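Long-range contact in lysozyme inhibitor LprI-like N-terminal domain-containing protein (Burkholderia thailandensis, PDB 6AR7), which is of unknown function but carries a domain related to the lysozyme inhibitor LprI, and so may act in lysozyme inhibition: residues A[57-68]-A[79-87]. Residues are numbered along the deposited sequence; the frame is centred on the assembly and turned at random.
Sequences QGEVDAAYQRLV and WQESQRRWL
Tyr64 reaches across from helix 42-70 to lie against Gln83 and Gln80 of helix 73-101, in the turn-proximal half of an antiparallel helical hairpin within the LprI-family region of this all-helical protein. The axes of segments 57-68 and 79-87 come within 11.1 Å of each other, at 156° between their N-to-C directions, and no direct hydrogen bond joins the segments; side-chain packing makes the contact. With its CG anti to the backbone N (chi1 174°), the Tyr64 ring extends toward the facing helix, where the aliphatic part of Gln83 covers one face: Gln83 CG sits 4.1 Å from the ring centroid in a CH-pi contact, and Gln83 CB approaches Tyr64 CE1 to 3.5 Å. Val68 CG2, from the ring's own helix, lies over the opposite face, offset toward the rim. The Gln83 chain bends at chi2 (69°), bringing NE2 to 3.7 Å from Val60 CG1 while OE1 accepts a hydrogen bond from Arg124 of helix 107-136. On the buried flank, Leu67 spreads both methyls against Trp79: CD1 stands over the indole face, 3.9 Å from the five-membered ring centroid, and CD2 packs on CG and CB. The Trp79 NE1 group bonds to Tyr135 OH, tying the indole to helix 107-136. At the far end, Trp86 meets Val60 CG1 obliquely and receives Gln57 OE1 at its ring edge, in plane, 3.9 Å from CH2; Arg124 adds a cation-pi contact to this indole. Where the hairpin narrows toward its turn, a water lies 2.5 Å from Tyr64 OH and accepts a weak hydrogen bond from Gln80 NE2 at 2.8 Å.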
ATOM      1  N   GLN A  57      10.300  -3.662   4.395  1.00 25.63           N
ATOM      2  CA  GLN A  57      10.829  -3.350   3.075  1.00 26.39           C
ATOM      3  C   GLN A  57      11.853  -4.403   2.643  1.00 36.86           C
ATOM      4  O   GLN A  57      11.927  -4.771   1.465  1.00 36.41           O
ATOM      5  CB  GLN A  57      11.429  -1.947   3.074  1.00 28.84           C
ATOM      6  CG  GLN A  57      12.054  -1.533   1.730  1.00 33.70           C
ATOM      7  CD  GLN A  57      11.057  -1.567   0.585  1.00 45.71           C
ATOM      8  OE1 GLN A  57      10.002  -0.938   0.653  1.00 46.74           O
ATOM      9  NE2 GLN A  57      11.394  -2.296  -0.480  1.00 48.83           N
ATOM     10  N   GLY A  58      12.621  -4.934   3.584  1.00 30.65           N
ATOM     11  CA  GLY A  58      13.489  -6.048   3.243  1.00 38.09           C
ATOM     12  C   GLY A  58      12.707  -7.268   2.795  1.00 34.70           C
ATOM     13  O   GLY A  58      13.144  -8.007   1.905  1.00 32.44           O
ATOM     14  N   GLU A  59      11.531  -7.495   3.393  1.00 29.31           N
ATOM     15  CA  GLU A  59      10.732  -8.640   2.971  1.00 29.87           C
ATOM     16  C   GLU A  59      10.090  -8.396   1.611  1.00 33.69           C
ATOM     17  O   GLU A  59       9.894  -9.344   0.838  1.00 36.35           O
ATOM     18  CB  GLU A  59       9.675  -8.970   4.023  1.00 26.15           C
ATOM     19  CG  GLU A  59      10.305  -9.480   5.315  1.00 35.37           C
ATOM     20  CD  GLU A  59      11.218 -10.677   5.061  1.00 50.90           C
ATOM     21  OE1 GLU A  59      10.704 -11.719   4.595  1.00 42.07           O
ATOM     22  OE2 GLU A  59      12.447 -10.563   5.295  1.00 53.90           O
ATOM     23  N   VAL A  60       9.770  -7.143   1.298  1.00 29.51           N
ATOM     24  CA  VAL A  60       9.321  -6.808  -0.051  1.00 29.54           C
ATOM     25  C   VAL A  60      10.383  -7.208  -1.061  1.00 32.59           C
ATOM     26  O   VAL A  60      10.109  -7.909  -2.041  1.00 34.09           O
ATOM     27  CB  VAL A  60       9.006  -5.304  -0.160  1.00 28.65           C
ATOM     28  CG1 VAL A  60       8.842  -4.897  -1.624  1.00 26.44           C
ATOM     29  CG2 VAL A  60       7.748  -4.931   0.646  1.00 27.19           C
ATOM     30  N   ASP A  61      11.624  -6.791  -0.818  1.00 28.41           N
ATOM     31  CA  ASP A  61      12.681  -7.051  -1.785  1.00 36.82           C
ATOM     32  C   ASP A  61      12.971  -8.540  -1.912  1.00 36.65           C
ATOM     33  O   ASP A  61      13.212  -9.031  -3.020  1.00 39.81           O
ATOM     34  CB  ASP A  61      13.930  -6.258  -1.408  1.00 47.37           C
ATOM     35  CG  ASP A  61      13.710  -4.753  -1.538  1.00 56.05           C
ATOM     36  OD1 ASP A  61      12.860  -4.369  -2.364  1.00 61.31           O
ATOM     37  OD2 ASP A  61      14.367  -3.955  -0.836  1.00 59.74           O
ATOM     38  N   ALA A  62      12.924  -9.276  -0.801  1.00 35.99           N
ATOM     39  CA  ALA A  62      13.215 -10.704  -0.834  1.00 40.65           C
ATOM     40  C   ALA A  62      12.083 -11.487  -1.478  1.00 39.84           C
ATOM     41  O   ALA A  62      12.331 -12.460  -2.202  1.00 44.29           O
ATOM     42  CB  ALA A  62      13.473 -11.230   0.573  1.00 39.39           C
ATOM     43  N   ALA A  63      10.836 -11.143  -1.148  1.00 33.43           N
ATOM     44  CA  ALA A  63       9.714 -11.839  -1.763  1.00 35.11           C
ATOM     45  C   ALA A  63       9.666 -11.539  -3.254  1.00 35.40           C
ATOM     46  O   ALA A  63       9.435 -12.439  -4.066  1.00 39.73           O
ATOM     47  CB  ALA A  63       8.404 -11.460  -1.081  1.00 30.60           C
ATOM     48  N   TYR A  64       9.949 -10.290  -3.636  1.00 36.94           N
ATOM     49  CA  TYR A  64      10.022  -9.958  -5.058  1.00 42.94           C
ATOM     50  C   TYR A  64      11.107 -10.778  -5.756  1.00 44.54           C
ATOM     51  O   TYR A  64      10.928 -11.222  -6.896  1.00 40.27           O
ATOM     52  CB  TYR A  64      10.279  -8.459  -5.236  1.00 35.02           C
ATOM     53  CG  TYR A  64      10.512  -8.022  -6.670  1.00 37.65           C
ATOM     54  CD1 TYR A  64       9.453  -7.886  -7.558  1.00 39.46           C
ATOM     55  CD2 TYR A  64      11.800  -7.765  -7.141  1.00 43.28           C
ATOM     56  CE1 TYR A  64       9.662  -7.486  -8.893  1.00 40.87           C
ATOM     57  CE2 TYR A  64      12.023  -7.364  -8.472  1.00 49.69           C
ATOM     58  CZ  TYR A  64      10.945  -7.227  -9.338  1.00 51.62           C
ATOM     59  OH  TYR A  64      11.147  -6.834 -10.648  1.00 53.86           O
ATOM     60  N   GLN A  65      12.231 -11.020  -5.079  1.00 46.49           N
ATOM     61  CA  GLN A  65      13.294 -11.784  -5.725  1.00 45.61           C
ATOM     62  C   GLN A  65      12.912 -13.253  -5.896  1.00 43.20           C
ATOM     63  O   GLN A  65      13.127 -13.825  -6.971  1.00 41.95           O
ATOM     64  CB  GLN A  65      14.599 -11.638  -4.948  1.00 50.88           C
ATOM     65  CG  GLN A  65      15.280 -10.284  -5.139  1.00 56.69           C
ATOM     66  CD  GLN A  65      15.399  -9.881  -6.612  1.00 68.49           C
ATOM     67  OE1 GLN A  65      15.701 -10.709  -7.479  1.00 75.50           O
ATOM     68  NE2 GLN A  65      15.188  -8.595  -6.894  1.00 68.13           N
ATOM     69  N   ARG A  66      12.335 -13.879  -4.865  1.00 46.65           N
ATOM     70  CA  ARG A  66      11.815 -15.240  -5.026  1.00 47.92           C
ATOM     71  C   ARG A  66      10.827 -15.316  -6.185  1.00 43.92           C
ATOM     72  O   ARG A  66      10.876 -16.240  -7.006  1.00 52.41           O
ATOM     73  CB  ARG A  66      11.134 -15.704  -3.747  1.00 47.86           C
ATOM     74  CG  ARG A  66      12.003 -16.391  -2.740  1.00 60.70           C
ATOM     75  CD  ARG A  66      11.115 -17.337  -1.971  1.00 61.20           C
ATOM     76  NE  ARG A  66      10.136 -16.599  -1.183  1.00 55.02           N
ATOM     77  CZ  ARG A  66       8.880 -16.989  -0.994  1.00 59.61           C
ATOM     78  NH1 ARG A  66       8.432 -18.104  -1.567  1.00 58.65           N
ATOM     79  NH2 ARG A  66       8.067 -16.250  -0.249  1.00 55.16           N
ATOM     80  N   LEU A  67       9.905 -14.355  -6.243  1.00 44.34           N
ATOM     81  CA  LEU A  67       8.862 -14.363  -7.260  1.00 40.49           C
ATOM     82  C   LEU A  67       9.461 -14.320  -8.659  1.00 47.74           C
ATOM     83  O   LEU A  67       9.040 -15.072  -9.544  1.00 57.90           O
ATOM     84  CB  LEU A  67       7.929 -13.169  -7.045  1.00 38.53           C
ATOM     85  CG  LEU A  67       6.517 -13.237  -7.620  1.00 41.35           C
ATOM     86  CD1 LEU A  67       5.655 -12.185  -6.969  1.00 41.27           C
ATOM     87  CD2 LEU A  67       6.559 -12.999  -9.112  1.00 48.49           C
ATOM     88  N   VAL A  68      10.451 -13.448  -8.870  1.00 42.60           N
ATOM     89  CA  VAL A  68      11.061 -13.317 -10.185  1.00 46.65           C
ATOM     90  C   VAL A  68      11.765 -14.614 -10.574  1.00 54.74           C
ATOM     91  O   VAL A  68      11.767 -15.002 -11.749  1.00 58.08           O
ATOM     92  CB  VAL A  68      12.022 -12.110 -10.198  1.00 49.53           C
ATOM     93  CG1 VAL A  68      12.916 -12.132 -11.434  1.00 59.68           C
ATOM     94  CG2 VAL A  68      11.249 -10.810 -10.113  1.00 49.74           C
ATOM     95  N   TRP A  79       4.479  -9.182 -12.820  1.00 39.86           N
ATOM     96  CA  TRP A  79       4.830  -8.708 -11.478  1.00 36.83           C
ATOM     97  C   TRP A  79       5.957  -7.686 -11.533  1.00 37.56           C
ATOM     98  O   TRP A  79       5.968  -6.726 -10.749  1.00 40.12           O
ATOM     99  CB  TRP A  79       5.199  -9.881 -10.567  1.00 33.74           C
ATOM    100  CG  TRP A  79       3.984 -10.555 -10.020  1.00 41.11           C
ATOM    101  CD1 TRP A  79       3.368 -11.664 -10.526  1.00 46.53           C
ATOM    102  CD2 TRP A  79       3.220 -10.161  -8.871  1.00 41.58           C
ATOM    103  NE1 TRP A  79       2.263 -11.977  -9.771  1.00 41.20           N
ATOM    104  CE2 TRP A  79       2.158 -11.076  -8.743  1.00 38.44           C
ATOM    105  CE3 TRP A  79       3.328  -9.120  -7.941  1.00 34.44           C
ATOM    106  CZ2 TRP A  79       1.210 -10.979  -7.724  1.00 34.88           C
ATOM    107  CZ3 TRP A  79       2.390  -9.033  -6.929  1.00 37.56           C
ATOM    108  CH2 TRP A  79       1.349  -9.959  -6.826  1.00 37.10           C
ATOM    109  N   GLN A  80       6.914  -7.874 -12.451  1.00 37.76           N
ATOM    110  CA  GLN A  80       7.970  -6.883 -12.609  1.00 41.45           C
ATOM    111  C   GLN A  80       7.376  -5.533 -12.958  1.00 43.37           C
ATOM    112  O   GLN A  80       7.810  -4.498 -12.439  1.00 42.06           O
ATOM    113  CB  GLN A  80       8.967  -7.317 -13.681  1.00 42.16           C
ATOM    114  CG  GLN A  80       9.824  -8.485 -13.244  1.00 45.37           C
ATOM    115  CD  GLN A  80      10.762  -8.939 -14.340  1.00 50.40           C
ATOM    116  OE1 GLN A  80      10.399  -8.929 -15.514  1.00 50.43           O
ATOM    117  NE2 GLN A  80      11.960  -9.367 -13.963  1.00 47.27           N
ATOM    118  N   GLU A  81       6.369  -5.533 -13.825  1.00 42.91           N
ATOM    119  CA  GLU A  81       5.680  -4.297 -14.144  1.00 43.20           C
ATOM    120  C   GLU A  81       4.982  -3.732 -12.912  1.00 43.69           C
ATOM    121  O   GLU A  81       5.073  -2.527 -12.636  1.00 34.76           O
ATOM    122  CB  GLU A  81       4.667  -4.550 -15.263  1.00 45.46           C
ATOM    123  CG  GLU A  81       3.856  -3.319 -15.642  1.00 49.57           C
ATOM    124  CD  GLU A  81       4.689  -2.184 -16.205  1.00 49.36           C
ATOM    125  OE1 GLU A  81       5.790  -2.435 -16.735  1.00 53.94           O
ATOM    126  OE2 GLU A  81       4.249  -1.025 -16.081  1.00 46.44           O
ATOM    127  N   SER A  82       4.313  -4.593 -12.137  1.00 36.14           N
ATOM    128  CA  SER A  82       3.611  -4.117 -10.946  1.00 34.91           C
ATOM    129  C   SER A  82       4.578  -3.476  -9.954  1.00 37.39           C
ATOM    130  O   SER A  82       4.257  -2.454  -9.333  1.00 32.23           O
ATOM    131  CB  SER A  82       2.845  -5.269 -10.293  1.00 28.57           C
ATOM    132  OG  SER A  82       3.674  -6.014  -9.420  1.00 32.71           O
ATOM    133  N   GLN A  83       5.782  -4.041  -9.819  1.00 33.60           N
ATOM    134  CA  GLN A  83       6.734  -3.496  -8.854  1.00 33.52           C
ATOM    135  C   GLN A  83       7.278  -2.153  -9.318  1.00 32.65           C
ATOM    136  O   GLN A  83       7.452  -1.235  -8.512  1.00 35.49           O
ATOM    137  CB  GLN A  83       7.879  -4.486  -8.610  1.00 31.10           C
ATOM    138  CG  GLN A  83       8.873  -4.043  -7.505  1.00 30.10           C
ATOM    139  CD  GLN A  83       8.272  -4.057  -6.106  1.00 34.48           C
ATOM    140  OE1 GLN A  83       7.107  -4.432  -5.893  1.00 35.70           O
ATOM    141  NE2 GLN A  83       9.063  -3.624  -5.137  1.00 35.06           N
ATOM    142  N   ARG A  84       7.549  -2.015 -10.616  1.00 34.39           N
ATOM    143  CA  ARG A  84       7.951  -0.714 -11.126  1.00 33.79           C
ATOM    144  C   ARG A  84       6.873   0.329 -10.830  1.00 36.88           C
ATOM    145  O   ARG A  84       7.177   1.459 -10.429  1.00 35.37           O
ATOM    146  CB  ARG A  84       8.206  -0.814 -12.632  1.00 35.61           C
ATOM    147  CG  ARG A  84       9.619  -1.276 -13.037  1.00 48.12           C
ATOM    148  CD  ARG A  84       9.849  -1.194 -14.566  1.00 49.34           C
ATOM    149  NE  ARG A  84       8.930  -2.017 -15.367  1.00 55.69           N
ATOM    150  CZ  ARG A  84       9.149  -3.283 -15.733  1.00 56.48           C
ATOM    151  NH1 ARG A  84      10.267  -3.898 -15.382  1.00 57.19           N
ATOM    152  NH2 ARG A  84       8.246  -3.936 -16.458  1.00 54.93           N
ATOM    153  N   ARG A  85       5.601  -0.052 -10.992  1.00 36.17           N
ATOM    154  CA  ARG A  85       4.499   0.870 -10.739  1.00 33.38           C
ATOM    155  C   ARG A  85       4.328   1.117  -9.252  1.00 34.59           C
ATOM    156  O   ARG A  85       4.001   2.234  -8.835  1.00 31.17           O
ATOM    157  CB  ARG A  85       3.206   0.323 -11.332  1.00 30.98           C
ATOM    158  CG  ARG A  85       3.217   0.145 -12.855  1.00 34.82           C
ATOM    159  CD  ARG A  85       3.332   1.472 -13.578  1.00 42.42           C
ATOM    160  NE  ARG A  85       3.183   1.319 -15.025  1.00 54.35           N
ATOM    161  CZ  ARG A  85       3.131   2.334 -15.886  1.00 60.01           C
ATOM    162  NH1 ARG A  85       3.211   3.584 -15.444  1.00 55.79           N
ATOM    163  NH2 ARG A  85       2.998   2.103 -17.188  1.00 63.18           N
ATOM    164  N   TRP A  86       4.555   0.089  -8.435  1.00 28.67           N
ATOM    165  CA  TRP A  86       4.428   0.269  -6.993  1.00 29.15           C
ATOM    166  C   TRP A  86       5.454   1.273  -6.484  1.00 34.51           C
ATOM    167  O   TRP A  86       5.135   2.178  -5.696  1.00 33.29           O
ATOM    168  CB  TRP A  86       4.593  -1.069  -6.290  1.00 23.82           C
ATOM    169  CG  TRP A  86       4.342  -0.984  -4.836  1.00 28.41           C
ATOM    170  CD1 TRP A  86       3.124  -0.884  -4.222  1.00 25.58           C
ATOM    171  CD2 TRP A  86       5.321  -0.997  -3.786  1.00 26.85           C
ATOM    172  NE1 TRP A  86       3.285  -0.842  -2.860  1.00 27.04           N
ATOM    173  CE2 TRP A  86       4.622  -0.904  -2.561  1.00 26.15           C
ATOM    174  CE3 TRP A  86       6.718  -1.084  -3.760  1.00 29.54           C
ATOM    175  CZ2 TRP A  86       5.267  -0.894  -1.331  1.00 28.52           C
ATOM    176  CZ3 TRP A  86       7.367  -1.074  -2.520  1.00 33.97           C
ATOM    177  CH2 TRP A  86       6.641  -0.982  -1.326  1.00 26.92           C
ATOM    178  N   LEU A  87       6.702   1.119  -6.924  1.00 33.87           N
ATOM    179  CA  LEU A  87       7.764   2.010  -6.487  1.00 36.11           C
ATOM    180  C   LEU A  87       7.492   3.450  -6.898  1.00 34.68           C
ATOM    181  O   LEU A  87       7.737   4.377  -6.116  1.00 34.27           O
ATOM    182  CB  LEU A  87       9.101   1.534  -7.049  1.00 41.79           C
ATOM    183  CG  LEU A  87       9.594   0.243  -6.399  1.00 39.21           C
ATOM    184  CD1 LEU A  87      10.775  -0.327  -7.174  1.00 41.65           C
ATOM    185  CD2 LEU A  87       9.967   0.529  -4.956  1.00 36.06           C
TER
HETATM  186  O   HOH W   1      13.116  -7.746 -11.926  1.00 60.19           O